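Local coordinates for protein yncA (Salmonella typhimurium, PDB 3DR8) that probably transfers the acetyl group of acetyl coenzyme A to an acceptor amine, as a member of the GNAT acetyltransferase family, at residues 5-10 with 58-63; 67-72 with 86-91; 122-127 with 154-159. All blocks are in the same frame, centred on the assembly; numbering follows the deposited sequence.

In the fold
Three antiparallel pairings sample one mixed sheet from one edge strand, 5-8, to 154-164, next to the other edge. Contact 1, at that first edge, is partly buried and adds a salt bridge on one face to its backbone ladder. Contact 2 lies close to the centre of the chain; its rings and small side chains pack on both faces, and its second strand holds acetyl coenzyme A. The two touch directly, since strands 56-61 and 64-73 are sheet neighbours. Contact 3, about 17 Å from contact 2 between centres, is buried yet polar, joined through a glutamate, hydroxyls and waters. Contacts 2 and 3 both reach the cofactor, whereas contact 1 does not, its Ser59 side chain lying about 8 Å away.

Contact 1. Residues 5-10 with 58-63; sequences TIRFAD and VSEENG
Arg7 and Glu60 show how a salt bridge can be laid over the edge strand 5-8 and its neighbour 56-61. The guanidinium presents its side to the carboxylate: NE of Arg7 donates to OE1 of Glu60 at 2.8 Å and NH2 of Arg7 to OE2 of Glu60 at 2.7 Å, both nearly straight. The acceptors lie close to the guanidinium plane, yet both oxygens are met from above the carboxylate, whose plane is turned 60° from that of the arginine. The third nitrogen, NH1, donates to Phe8 O, a bond that helps fix the group's rotation, and it also forms a salt bridge with Asp13.

Apolar contacts line the same side of the sheet. Val58 sends CG2 under one face of the guanidinium, 3.3 Å from Arg7 NH1, while its other methyl, CG1, meets Ala9 CB. On the opposite side, Ile6 bends its chain (chi2 -45°) to bring CD1 tightly against Ser59 CB, at 3.5 Å. The hydroxyl of Ser59 is taken by Thr66, and Ile6 also touches Lys102 and Arg106 of helix 99-113.

Backbone bonds supply the ladder beneath. Thr5 and Glu60 exchange two, as do Arg7 and Val58, the tightest running from Val58 N to Arg7 O at 2.8 Å; Ile6 and Ser59 form the non-hydrogen-bonded pair between them. The result is an antiparallel beta ladder joining the edge strand 5-8 to strand 56-61, the first two strands of the GNAT sheet.

Contact 2. Residues 67-72 with 86-91; sequences GYASFG and HSVYVH. With ACO (acetyl coenzyme *a), chain H.
Gly67 opens the pairing by lying against Val90, with alpha carbons 3.9 Å apart; Gly67 CA also meets Tyr89 O at 3.2 Å, a CA-H...O contact. Tyr68 and Tyr89 then exchange two backbone hydrogen bonds, and their side chains run side by side, pointing the same way. The ring planes are inclined at 37°, and Tyr68 OH comes 3.4 Å from Tyr89 CD2, obliquely to that ring. The Tyr68 ring gets there because CG stands between the backbone N and the carbonyl carbon (chi1 79°), and both rings pack against Ile20 of helix 14-27.

Ala69 is on the other face of the sheet, its CB near Val88 CG2 and also touching Leu103 of helix 99-113. Ser70 repeats the two-bond backbone exchange, now with Ser87, while its hydroxyl turns to Pro55 O and Arg49. At Phe71 the meeting is between beta carbons, 3.6 Å from CB to CB of His86, and the two rings diverge, Phe71 toward Tyr54 and His86 toward His134 and Phe139.

The far edge of strand 86-90 is given to the cofactor. Val88 N donates to the acetyl oxygen O at 3.1 Å, Val88 O weakly accepts from N4P, and Val90 N donates to O9P at 2.9 Å. Tyr89 CD1 also lies 3.6 Å from C6P of the pantetheine arm, and His86 CE1 is 3.8 Å from the acetyl CH3. A central antiparallel hairpin whose second strand binds the acetyl-pantetheine arm by its backbone is characteristic of the GNAT acetyl coenzyme A site.

Contact 3. Residues 122-127 with 154-159; sequences GIESQN and RWLDLT. With ACO (acetyl coenzyme *a), chain H.
Glu124 reaches across to Leu156 and Asp157 with CB, CG, CD and OE2. Its CB is 3.9 Å from Asp157 O. The next carbon, CG, is anti to the backbone N (chi1 -161°) and lies 3.4 Å from Asp157 O and 3.7 Å from Leu156 CB, the glutamate and leucine side chains crossing at about a right angle. A bend at chi2 (-79°) brings OE2 to the amide of Asp157, with CD near Leu156 CD2. At the tip, OE2 accepts Asp157 N at 3.1 Å through its anti lone pair, so a side-chain oxygen takes a strand amide. The other oxygen, OE1, turns back to its own segment and accepts Gln126 N at 3.0 Å from above the carboxylate plane, within the type I turn Glu124-Asn127.

Water extends this grip. One molecule donates to OE2 and lies next to Asp157 OD2, though this second link is doubtful; Asp157 OD1 accepts Gln147 N. Two others link the glutamate to Arg154, a positive group that would probably help stabilise its negative charge.

Beside this network, Ser125 N donates to Asp157 O, and Thr159 OG1 donates to Ser125 OG at 2.8 Å; Gln144 bonds to both hydroxyls. Ile123 and Thr159 exchange two backbone hydrogen bonds. At the end of the turn, Asn127 ND2 gives a hydrogen bond to O5P of acetyl coenzyme A at 2.7 Å, while its OD1 accepts Ser130 N as the N-cap of helix 128-136.

Strand 154-164 thus runs between 118-124 and 140-151, with Ile123 packed on helix 128-136, Trp32 against Glu124, Leu156 and Leu158, and Trp155 stacked on His117 of the second subunit.

Contact 1. Residues 5-10 with 58-63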
loop_
_atom_site.group_PDB
_atom_site.type_symbol
_atom_site.label_atom_id
_atom_site.label_comp_id
_atom_site.label_asym_id
_atom_site.label_seq_id
_atom_site.Cartn_x
_atom_site.Cartn_y
_atom_site.Cartn_z
ATOM N N THR A 5 -19.063 -7.327 -25.702
ATOM C CA THR A 5 -18.551 -5.974 -25.708
ATOM C C THR A 5 -17.796 -5.629 -24.407
ATOM O O THR A 5 -18.196 -6.071 -23.329
ATOM C CB THR A 5 -19.720 -4.955 -25.956
ATOM O OG1 THR A 5 -19.425 -3.715 -25.309
ATOM C CG2 THR A 5 -21.051 -5.457 -25.390
ATOM N N ILE A 6 -16.707 -4.861 -24.526
ATOM C CA ILE A 6 -16.155 -4.099 -23.390
ATOM C C ILE A 6 -16.642 -2.638 -23.490
ATOM O O ILE A 6 -16.490 -1.999 -24.534
ATOM C CB ILE A 6 -14.608 -4.061 -23.391
ATOM C CG1 ILE A 6 -14.010 -5.480 -23.453
ATOM C CG2 ILE A 6 -14.082 -3.237 -22.200
ATOM C CD1 ILE A 6 -14.665 -6.475 -22.527
ATOM N N ARG A 7 -17.241 -2.131 -22.425
ATOM C CA ARG A 7 -17.757 -0.756 -22.422
ATOM C C ARG A 7 -17.563 -0.109 -21.049
ATOM O O ARG A 7 -17.229 -0.807 -20.073
ATOM C CB ARG A 7 -19.226 -0.759 -22.852
ATOM C CG ARG A 7 -20.156 -1.315 -21.804
ATOM C CD ARG A 7 -21.613 -0.958 -22.113
ATOM N NE ARG A 7 -22.542 -1.787 -21.324
ATOM C CZ ARG A 7 -22.804 -1.627 -20.022
ATOM N NH1 ARG A 7 -22.216 -0.660 -19.311
ATOM N NH2 ARG A 7 -23.676 -2.432 -19.429
ATOM N N PHE A 8 -17.747 1.214 -20.977
ATOM C CA PHE A 8 -17.732 1.906 -19.705
ATOM C C PHE A 8 -18.978 1.468 -18.967
ATOM O O PHE A 8 -20.040 1.278 -19.581
ATOM C CB PHE A 8 -17.704 3.439 -19.878
ATOM C CG PHE A 8 -16.372 3.976 -20.409
ATOM C CD1 PHE A 8 -15.240 4.016 -19.588
ATOM C CD2 PHE A 8 -16.271 4.451 -21.708
ATOM C CE1 PHE A 8 -14.011 4.510 -20.065
ATOM C CE2 PHE A 8 -15.056 4.965 -22.202
ATOM C CZ PHE A 8 -13.918 4.983 -21.385
ATOM N N ALA A 9 -18.835 1.273 -17.659
ATOM C CA ALA A 9 -19.967 1.003 -16.795
ATOM C C ALA A 9 -20.875 2.236 -16.683
ATOM O O ALA A 9 -20.434 3.375 -16.902
ATOM C CB ALA A 9 -19.503 0.534 -15.424
ATOM N N ASP A 10 -22.157 1.949 -16.417
ATOM C CA ASP A 10 -23.208 2.883 -16.021
ATOM C C ASP A 10 -23.450 2.661 -14.536
ATOM O O ASP A 10 -23.113 1.601 -13.989
ATOM C CB ASP A 10 -24.521 2.466 -16.689
ATOM C CG ASP A 10 -24.651 2.940 -18.105
ATOM O OD1 ASP A 10 -23.658 2.927 -18.895
ATOM O OD2 ASP A 10 -25.789 3.332 -18.442
ATOM N N VAL A 58 -17.029 -2.574 -17.888
ATOM C CA VAL A 58 -17.678 -3.878 -17.843
ATOM C C VAL A 58 -17.541 -4.633 -19.165
ATOM O O VAL A 58 -17.579 -4.031 -20.269
ATOM C CB VAL A 58 -19.176 -3.813 -17.401
ATOM C CG1 VAL A 58 -19.308 -3.466 -15.897
ATOM C CG2 VAL A 58 -19.966 -2.791 -18.266
ATOM N N SER A 59 -17.406 -5.957 -19.056
ATOM C CA SER A 59 -17.686 -6.839 -20.203
ATOM C C SER A 59 -19.151 -7.279 -20.092
ATOM O O SER A 59 -19.698 -7.412 -18.995
ATOM C CB SER A 59 -16.754 -8.038 -20.232
ATOM O OG SER A 59 -16.851 -8.741 -19.014
ATOM N N GLU A 60 -19.780 -7.468 -21.244
ATOM C CA GLU A 60 -21.214 -7.684 -21.358
ATOM C C GLU A 60 -21.457 -8.665 -22.495
ATOM O O GLU A 60 -20.696 -8.691 -23.447
ATOM C CB GLU A 60 -21.879 -6.346 -21.690
ATOM C CG GLU A 60 -23.391 -6.313 -21.618
ATOM C CD GLU A 60 -23.956 -4.876 -21.657
ATOM O OE1 GLU A 60 -23.600 -4.096 -22.569
ATOM O OE2 GLU A 60 -24.761 -4.536 -20.763
ATOM N N GLU A 61 -22.499 -9.485 -22.384
ATOM C CA GLU A 61 -22.989 -10.273 -23.535
ATOM C C GLU A 61 -24.518 -10.367 -23.522
ATOM O O GLU A 61 -25.124 -10.634 -22.468
ATOM C CB GLU A 61 -22.347 -11.659 -23.602
ATOM C CG GLU A 61 -22.782 -12.616 -22.491
ATOM C CD GLU A 61 -22.778 -14.092 -22.926
ATOM O OE1 GLU A 61 -22.933 -14.981 -22.045
ATOM O OE2 GLU A 61 -22.639 -14.357 -24.148
ATOM N N ASN A 62 -25.122 -10.212 -24.706
ATOM C CA ASN A 62 -26.535 -9.759 -24.827
ATOM C C ASN A 62 -27.141 -9.134 -23.561
ATOM O O ASN A 62 -28.035 -9.696 -22.912
ATOM C CB ASN A 62 -27.553 -10.676 -25.625
ATOM C CG ASN A 62 -26.933 -11.940 -26.251
ATOM O OD1 ASN A 62 -26.549 -12.895 -25.553
ATOM N ND2 ASN A 62 -26.956 -11.990 -27.596
ATOM N N GLY A 63 -26.577 -7.974 -23.215
ATOM C CA GLY A 63 -27.061 -7.121 -22.145
ATOM C C GLY A 63 -26.813 -7.546 -20.723
ATOM O O GLY A 63 -27.361 -6.929 -19.806
#

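Contact 2. Residues 67-72 with 86-91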
loop_
_atom_site.group_PDB
_atom_site.type_symbol
_atom_site.label_atom_id
_atom_site.label_comp_id
_atom_site.label_asym_id
_atom_site.label_seq_id
_atom_site.Cartn_x
_atom_site.Cartn_y
_atom_site.Cartn_z
ATOM N N GLY A 67 -18.350 -9.323 -16.126
ATOM C CA GLY A 67 -17.068 -8.973 -15.557
ATOM C C GLY A 67 -16.839 -7.468 -15.496
ATOM O O GLY A 67 -17.550 -6.661 -16.134
ATOM N N TYR A 68 -15.861 -7.075 -14.692
ATOM C CA TYR A 68 -15.528 -5.659 -14.579
ATOM C C TYR A 68 -14.062 -5.399 -14.286
ATOM O O TYR A 68 -13.325 -6.296 -13.828
ATOM C CB TYR A 68 -16.470 -4.928 -13.595
ATOM C CG TYR A 68 -16.171 -5.123 -12.122
ATOM C CD1 TYR A 68 -16.681 -6.226 -11.419
ATOM C CD2 TYR A 68 -15.401 -4.189 -11.427
ATOM C CE1 TYR A 68 -16.409 -6.399 -10.070
ATOM C CE2 TYR A 68 -15.128 -4.355 -10.059
ATOM C CZ TYR A 68 -15.630 -5.464 -9.401
ATOM O OH TYR A 68 -15.346 -5.622 -8.070
ATOM N N ALA A 69 -13.647 -4.168 -14.566
ATOM C CA ALA A 69 -12.299 -3.734 -14.327
ATOM C C ALA A 69 -12.268 -2.245 -14.026
ATOM O O ALA A 69 -13.095 -1.455 -14.539
ATOM C CB ALA A 69 -11.384 -4.087 -15.527
ATOM N N SER A 70 -11.289 -1.840 -13.226
ATOM C CA SER A 70 -11.193 -0.437 -12.844
ATOM C C SER A 70 -9.809 -0.195 -12.253
ATOM O O SER A 70 -9.032 -1.133 -12.063
ATOM C CB SER A 70 -12.301 -0.098 -11.837
ATOM O OG SER A 70 -12.337 1.302 -11.555
ATOM N N PHE A 71 -9.468 1.063 -12.055
ATOM C CA PHE A 71 -8.279 1.415 -11.263
ATOM C C PHE A 71 -8.547 2.623 -10.362
ATOM O O PHE A 71 -9.492 3.383 -10.583
ATOM C CB PHE A 71 -6.990 1.590 -12.120
ATOM C CG PHE A 71 -7.039 2.684 -13.141
ATOM C CD1 PHE A 71 -7.006 4.026 -12.761
ATOM C CD2 PHE A 71 -6.997 2.369 -14.505
ATOM C CE1 PHE A 71 -7.018 5.038 -13.703
ATOM C CE2 PHE A 71 -6.999 3.391 -15.478
ATOM C CZ PHE A 71 -6.997 4.725 -15.068
ATOM N N GLY A 72 -7.704 2.786 -9.351
ATOM C CA GLY A 72 -7.740 3.953 -8.491
ATOM C C GLY A 72 -6.311 4.292 -8.106
ATOM O O GLY A 72 -5.370 3.586 -8.469
ATOM N N HIS A 86 -4.885 -1.319 -10.028
ATOM C CA HIS A 86 -6.083 -1.748 -10.740
ATOM C C HIS A 86 -6.609 -3.095 -10.262
ATOM O O HIS A 86 -5.953 -3.843 -9.513
ATOM C CB HIS A 86 -5.788 -1.825 -12.242
ATOM C CG HIS A 86 -4.744 -2.841 -12.567
ATOM N ND1 HIS A 86 -5.058 -4.143 -12.883
ATOM C CD2 HIS A 86 -3.395 -2.779 -12.506
ATOM C CE1 HIS A 86 -3.944 -4.831 -13.063
ATOM N NE2 HIS A 86 -2.921 -4.025 -12.838
ATOM N N SER A 87 -7.808 -3.412 -10.719
ATOM C CA SER A 87 -8.349 -4.719 -10.451
ATOM C C SER A 87 -9.242 -5.182 -11.605
ATOM O O SER A 87 -9.821 -4.364 -12.325
ATOM C CB SER A 87 -9.115 -4.684 -9.133
ATOM O OG SER A 87 -10.151 -3.737 -9.188
ATOM N N VAL A 88 -9.342 -6.504 -11.753
ATOM C CA VAL A 88 -10.110 -7.101 -12.807
ATOM C C VAL A 88 -10.863 -8.228 -12.133
ATOM O O VAL A 88 -10.234 -9.052 -11.495
ATOM C CB VAL A 88 -9.198 -7.705 -13.944
ATOM C CG1 VAL A 88 -10.064 -8.312 -15.108
ATOM C CG2 VAL A 88 -8.215 -6.679 -14.512
ATOM N N TYR A 89 -12.198 -8.267 -12.253
ATOM C CA TYR A 89 -12.964 -9.440 -11.774
ATOM C C TYR A 89 -13.981 -9.929 -12.784
ATOM O O TYR A 89 -14.920 -9.211 -13.144
ATOM C CB TYR A 89 -13.699 -9.187 -10.456
ATOM C CG TYR A 89 -12.836 -8.684 -9.374
ATOM C CD1 TYR A 89 -12.172 -9.559 -8.513
ATOM C CD2 TYR A 89 -12.669 -7.317 -9.204
ATOM C CE1 TYR A 89 -11.333 -9.071 -7.507
ATOM C CE2 TYR A 89 -11.852 -6.821 -8.218
ATOM C CZ TYR A 89 -11.194 -7.686 -7.379
ATOM O OH TYR A 89 -10.411 -7.111 -6.402
ATOM N N VAL A 90 -13.816 -11.178 -13.196
ATOM C CA VAL A 90 -14.732 -11.792 -14.143
ATOM C C VAL A 90 -15.685 -12.705 -13.350
ATOM O O VAL A 90 -15.258 -13.446 -12.441
ATOM C CB VAL A 90 -13.948 -12.559 -15.232
ATOM C CG1 VAL A 90 -14.900 -13.324 -16.144
ATOM C CG2 VAL A 90 -13.040 -11.593 -16.023
ATOM N N HIS A 91 -16.979 -12.606 -13.666
ATOM C CA HIS A 91 -18.011 -13.458 -13.094
ATOM C C HIS A 91 -17.559 -14.911 -13.189
ATOM O O HIS A 91 -17.113 -15.346 -14.260
ATOM C CB HIS A 91 -19.313 -13.256 -13.877
ATOM C CG HIS A 91 -20.505 -13.951 -13.285
ATOM N ND1 HIS A 91 -20.643 -15.320 -13.266
ATOM C CD2 HIS A 91 -21.624 -13.456 -12.709
ATOM C CE1 HIS A 91 -21.782 -15.643 -12.681
ATOM N NE2 HIS A 91 -22.407 -14.526 -12.353
HETATM N N1A ACO H . -3.313 -21.508 -14.274
HETATM C C2A ACO H . -2.466 -20.781 -15.029
HETATM N N3A ACO H . -2.942 -19.973 -16.003
HETATM C C4A ACO H . -4.276 -19.880 -16.237
HETATM C C5A ACO H . -5.157 -20.609 -15.476
HETATM C C6A ACO H . -4.661 -21.427 -14.480
HETATM N N6A ACO H . -5.559 -22.135 -13.749
HETATM N N7A ACO H . -6.405 -20.345 -15.905
HETATM C C8A ACO H . -6.309 -19.448 -16.914
HETATM N N9A ACO H . -5.009 -19.194 -17.116
HETATM C C1B ACO H . -4.450 -18.236 -18.093
HETATM C C2B ACO H . -4.964 -18.316 -19.520
HETATM O O2B ACO H . -4.321 -19.383 -20.252
HETATM C C3B ACO H . -4.600 -16.905 -19.985
HETATM O O3B ACO H . -3.243 -16.821 -20.419
HETATM P P3B ACO H . -2.875 -15.821 -21.638
HETATM O O7A ACO H . -3.464 -14.453 -21.307
HETATM O O8A ACO H . -3.601 -16.474 -22.796
HETATM O O9A ACO H . -1.377 -15.909 -21.738
HETATM C C4B ACO H . -4.711 -16.029 -18.738
HETATM O O4B ACO H . -4.823 -16.928 -17.644
HETATM C C5B ACO H . -5.895 -15.058 -18.743
HETATM O O5B ACO H . -7.045 -15.739 -19.223
HETATM P P1A ACO H . -8.481 -15.050 -19.358
HETATM O O1A ACO H . -9.452 -16.150 -19.737
HETATM O O2A ACO H . -8.428 -13.741 -20.112
HETATM O O3A ACO H . -8.757 -14.721 -17.799
HETATM P P2A ACO H . -10.168 -14.614 -17.066
HETATM O O4A ACO H . -10.436 -15.902 -16.341
HETATM O O5A ACO H . -11.268 -13.974 -17.875
HETATM O O6A ACO H . -9.738 -13.478 -15.993
HETATM C CBP ACO H . -9.066 -13.272 -13.706
HETATM C CCP ACO H . -8.629 -13.648 -15.108
HETATM C CDP ACO H . -7.932 -13.596 -12.745
HETATM C CEP ACO H . -9.311 -11.767 -13.698
HETATM C CAP ACO H . -10.369 -14.036 -13.377
HETATM O OAP ACO H . -10.238 -15.488 -13.416
HETATM C C9P ACO H . -11.013 -13.735 -12.044
HETATM O O9P ACO H . -11.962 -12.978 -11.958
HETATM N N8P ACO H . -10.568 -14.400 -10.962
HETATM C C7P ACO H . -11.050 -14.298 -9.586
HETATM C C6P ACO H . -10.766 -12.884 -9.012
HETATM C C5P ACO H . -9.289 -12.479 -9.242
HETATM O O5P ACO H . -8.332 -13.202 -8.903
HETATM N N4P ACO H . -9.072 -11.291 -9.820
HETATM C C3P ACO H . -7.741 -10.737 -10.132
HETATM C C2P ACO H . -7.118 -10.207 -8.836
HETATM S S1P ACO H . -5.512 -9.485 -9.068
HETATM C C ACO H . -5.699 -8.152 -10.228
HETATM O O ACO H . -7.026 -7.630 -10.067
HETATM C CH3 ACO H . -4.616 -7.070 -10.102
#

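Contact 3. Residues 122-127 with 154-159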
loop_
_atom_site.group_PDB
_atom_site.type_symbol
_atom_site.label_atom_id
_atom_site.label_comp_id
_atom_site.label_asym_id
_atom_site.label_seq_id
_atom_site.Cartn_x
_atom_site.Cartn_y
_atom_site.Cartn_z
ATOM N N GLY A 122 -1.656 -5.944 -7.318
ATOM C CA GLY A 122 -1.446 -6.691 -6.073
ATOM C C GLY A 122 -2.100 -8.062 -6.205
ATOM O O GLY A 122 -3.325 -8.182 -6.121
ATOM N N ILE A 123 -1.306 -9.107 -6.432
ATOM C CA ILE A 123 -1.871 -10.432 -6.737
ATOM C C ILE A 123 -1.465 -11.456 -5.643
ATOM O O ILE A 123 -0.252 -11.534 -5.306
ATOM C CB ILE A 123 -1.367 -10.898 -8.139
ATOM C CG1 ILE A 123 -1.597 -9.785 -9.183
ATOM C CG2 ILE A 123 -2.038 -12.214 -8.560
ATOM C CD1 ILE A 123 -0.992 -10.109 -10.518
ATOM N N GLU A 124 -2.420 -12.208 -5.070
ATOM C CA GLU A 124 -2.033 -13.273 -4.104
ATOM C C GLU A 124 -1.195 -14.273 -4.883
ATOM O O GLU A 124 -1.521 -14.600 -6.023
ATOM C CB GLU A 124 -3.209 -13.933 -3.328
ATOM C CG GLU A 124 -2.769 -14.705 -1.979
ATOM C CD GLU A 124 -2.140 -16.154 -2.113
ATOM O OE1 GLU A 124 -2.594 -16.905 -3.010
ATOM O OE2 GLU A 124 -1.216 -16.567 -1.276
ATOM N N SER A 125 -0.110 -14.759 -4.278
ATOM C CA SER A 125 0.908 -15.448 -5.048
ATOM C C SER A 125 0.466 -16.725 -5.725
ATOM O O SER A 125 1.116 -17.154 -6.662
ATOM C CB SER A 125 2.173 -15.687 -4.209
ATOM O OG SER A 125 2.689 -14.417 -3.794
ATOM N N GLN A 126 -0.631 -17.332 -5.261
ATOM C CA GLN A 126 -1.060 -18.622 -5.826
ATOM C C GLN A 126 -2.020 -18.403 -6.984
ATOM O O GLN A 126 -2.445 -19.360 -7.605
ATOM C CB GLN A 126 -1.697 -19.539 -4.769
ATOM C CG GLN A 126 -0.693 -20.164 -3.821
ATOM C CD GLN A 126 -1.343 -21.082 -2.814
ATOM O OE1 GLN A 126 -1.913 -22.120 -3.160
ATOM N NE2 GLN A 126 -1.242 -20.717 -1.541
ATOM N N ASN A 127 -2.359 -17.141 -7.267
ATOM C CA ASN A 127 -3.287 -16.812 -8.364
ATOM C C ASN A 127 -2.588 -16.907 -9.715
ATOM O O ASN A 127 -2.190 -15.893 -10.276
ATOM C CB ASN A 127 -3.865 -15.419 -8.148
ATOM C CG ASN A 127 -5.081 -15.124 -9.039
ATOM O OD1 ASN A 127 -5.409 -15.864 -9.965
ATOM N ND2 ASN A 127 -5.722 -13.998 -8.772
ATOM N N ARG A 154 -5.254 -18.872 6.949
ATOM C CA ARG A 154 -3.891 -19.168 6.481
ATOM C C ARG A 154 -3.160 -17.907 6.052
ATOM O O ARG A 154 -3.795 -16.887 5.705
ATOM C CB ARG A 154 -3.887 -20.229 5.333
ATOM C CG ARG A 154 -4.261 -19.632 3.955
ATOM C CD ARG A 154 -4.012 -20.599 2.752
ATOM N NE ARG A 154 -4.525 -19.977 1.509
ATOM C CZ ARG A 154 -5.775 -20.126 1.068
ATOM N NH1 ARG A 154 -6.184 -19.531 -0.044
ATOM N NH2 ARG A 154 -6.626 -20.878 1.752
ATOM N N TRP A 155 -1.821 -17.964 6.077
ATOM C CA TRP A 155 -1.005 -16.846 5.580
ATOM C C TRP A 155 -1.110 -16.803 4.062
ATOM O O TRP A 155 -1.128 -17.847 3.379
ATOM C CB TRP A 155 0.491 -16.941 5.974
ATOM C CG TRP A 155 0.792 -17.047 7.440
ATOM C CD1 TRP A 155 1.423 -18.076 8.049
ATOM C CD2 TRP A 155 0.522 -16.076 8.475
ATOM N NE1 TRP A 155 1.551 -17.836 9.401
ATOM C CE2 TRP A 155 0.992 -16.619 9.690
ATOM C CE3 TRP A 155 -0.047 -14.795 8.486
ATOM C CZ2 TRP A 155 0.891 -15.938 10.924
ATOM C CZ3 TRP A 155 -0.198 -14.135 9.712
ATOM C CH2 TRP A 155 0.282 -14.701 10.915
ATOM N N LEU A 156 -1.173 -15.584 3.544
ATOM C CA LEU A 156 -1.136 -15.344 2.089
ATOM C C LEU A 156 0.154 -14.617 1.729
ATOM O O LEU A 156 0.620 -13.754 2.497
ATOM C CB LEU A 156 -2.315 -14.484 1.651
ATOM C CG LEU A 156 -3.711 -14.997 2.106
ATOM C CD1 LEU A 156 -4.732 -13.862 1.829
ATOM C CD2 LEU A 156 -4.121 -16.324 1.408
ATOM N N ASP A 157 0.724 -14.970 0.571
ATOM C CA ASP A 157 1.827 -14.209 0.024
ATOM C C ASP A 157 1.343 -13.207 -1.044
ATOM O O ASP A 157 0.353 -13.449 -1.762
ATOM C CB ASP A 157 2.912 -15.122 -0.575
ATOM C CG ASP A 157 3.270 -16.269 0.334
ATOM O OD1 ASP A 157 3.515 -16.076 1.533
ATOM O OD2 ASP A 157 3.274 -17.401 -0.151
ATOM N N LEU A 158 2.045 -12.090 -1.139
ATOM C CA LEU A 158 1.702 -11.050 -2.106
ATOM C C LEU A 158 2.756 -10.892 -3.177
ATOM O O LEU A 158 3.957 -10.692 -2.875
ATOM C CB LEU A 158 1.528 -9.700 -1.382
ATOM C CG LEU A 158 1.071 -8.524 -2.272
ATOM C CD1 LEU A 158 -0.332 -8.809 -2.824
ATOM C CD2 LEU A 158 1.095 -7.222 -1.435
ATOM N N THR A 159 2.320 -10.984 -4.422
ATOM C CA THR A 159 3.149 -10.658 -5.591
ATOM C C THR A 159 2.694 -9.309 -6.146
ATOM O O THR A 159 1.514 -9.116 -6.434
ATOM C CB THR A 159 2.986 -11.734 -6.705
ATOM O OG1 THR A 159 3.217 -13.039 -6.149
ATOM C CG2 THR A 159 3.946 -11.464 -7.919
HETATM N N1A ACO H . -3.313 -21.508 -14.274
HETATM C C2A ACO H . -2.466 -20.781 -15.029
HETATM N N3A ACO H . -2.942 -19.973 -16.003
HETATM C C4A ACO H . -4.276 -19.880 -16.237
HETATM C C5A ACO H . -5.157 -20.609 -15.476
HETATM C C6A ACO H . -4.661 -21.427 -14.480
HETATM N N6A ACO H . -5.559 -22.135 -13.749
HETATM N N7A ACO H . -6.405 -20.345 -15.905
HETATM C C8A ACO H . -6.309 -19.448 -16.914
HETATM N N9A ACO H . -5.009 -19.194 -17.116
HETATM C C1B ACO H . -4.450 -18.236 -18.093
HETATM C C2B ACO H . -4.964 -18.316 -19.520
HETATM O O2B ACO H . -4.321 -19.383 -20.252
HETATM C C3B ACO H . -4.600 -16.905 -19.985
HETATM O O3B ACO H . -3.243 -16.821 -20.419
HETATM P P3B ACO H . -2.875 -15.821 -21.638
HETATM O O7A ACO H . -3.464 -14.453 -21.307
HETATM O O8A ACO H . -3.601 -16.474 -22.796
HETATM O O9A ACO H . -1.377 -15.909 -21.738
HETATM C C4B ACO H . -4.711 -16.029 -18.738
HETATM O O4B ACO H . -4.823 -16.928 -17.644
HETATM C C5B ACO H . -5.895 -15.058 -18.743
HETATM O O5B ACO H . -7.045 -15.739 -19.223
HETATM P P1A ACO H . -8.481 -15.050 -19.358
HETATM O O1A ACO H . -9.452 -16.150 -19.737
HETATM O O2A ACO H . -8.428 -13.741 -20.112
HETATM O O3A ACO H . -8.757 -14.721 -17.799
HETATM P P2A ACO H . -10.168 -14.614 -17.066
HETATM O O4A ACO H . -10.436 -15.902 -16.341
HETATM O O5A ACO H . -11.268 -13.974 -17.875
HETATM O O6A ACO H . -9.738 -13.478 -15.993
HETATM C CBP ACO H . -9.066 -13.272 -13.706
HETATM C CCP ACO H . -8.629 -13.648 -15.108
HETATM C CDP ACO H . -7.932 -13.596 -12.745
HETATM C CEP ACO H . -9.311 -11.767 -13.698
HETATM C CAP ACO H . -10.369 -14.036 -13.377
HETATM O OAP ACO H . -10.238 -15.488 -13.416
HETATM C C9P ACO H . -11.013 -13.735 -12.044
HETATM O O9P ACO H . -11.962 -12.978 -11.958
HETATM N N8P ACO H . -10.568 -14.400 -10.962
HETATM C C7P ACO H . -11.050 -14.298 -9.586
HETATM C C6P ACO H . -10.766 -12.884 -9.012
HETATM C C5P ACO H . -9.289 -12.479 -9.242
HETATM O O5P ACO H . -8.332 -13.202 -8.903
HETATM N N4P ACO H . -9.072 -11.291 -9.820
HETATM C C3P ACO H . -7.741 -10.737 -10.132
HETATM C C2P ACO H . -7.118 -10.207 -8.836
HETATM S S1P ACO H . -5.512 -9.485 -9.068
HETATM C C ACO H . -5.699 -8.152 -10.228
HETATM O O ACO H . -7.026 -7.630 -10.067
HETATM C CH3 ACO H . -4.616 -7.070 -10.102
HETATM O O HOH W 1 1.510 -18.252 -1.776
HETATM O O HOH W 2 -3.646 -19.114 -1.764
HETATM O O HOH W 3 -1.840 -18.813 0.759
#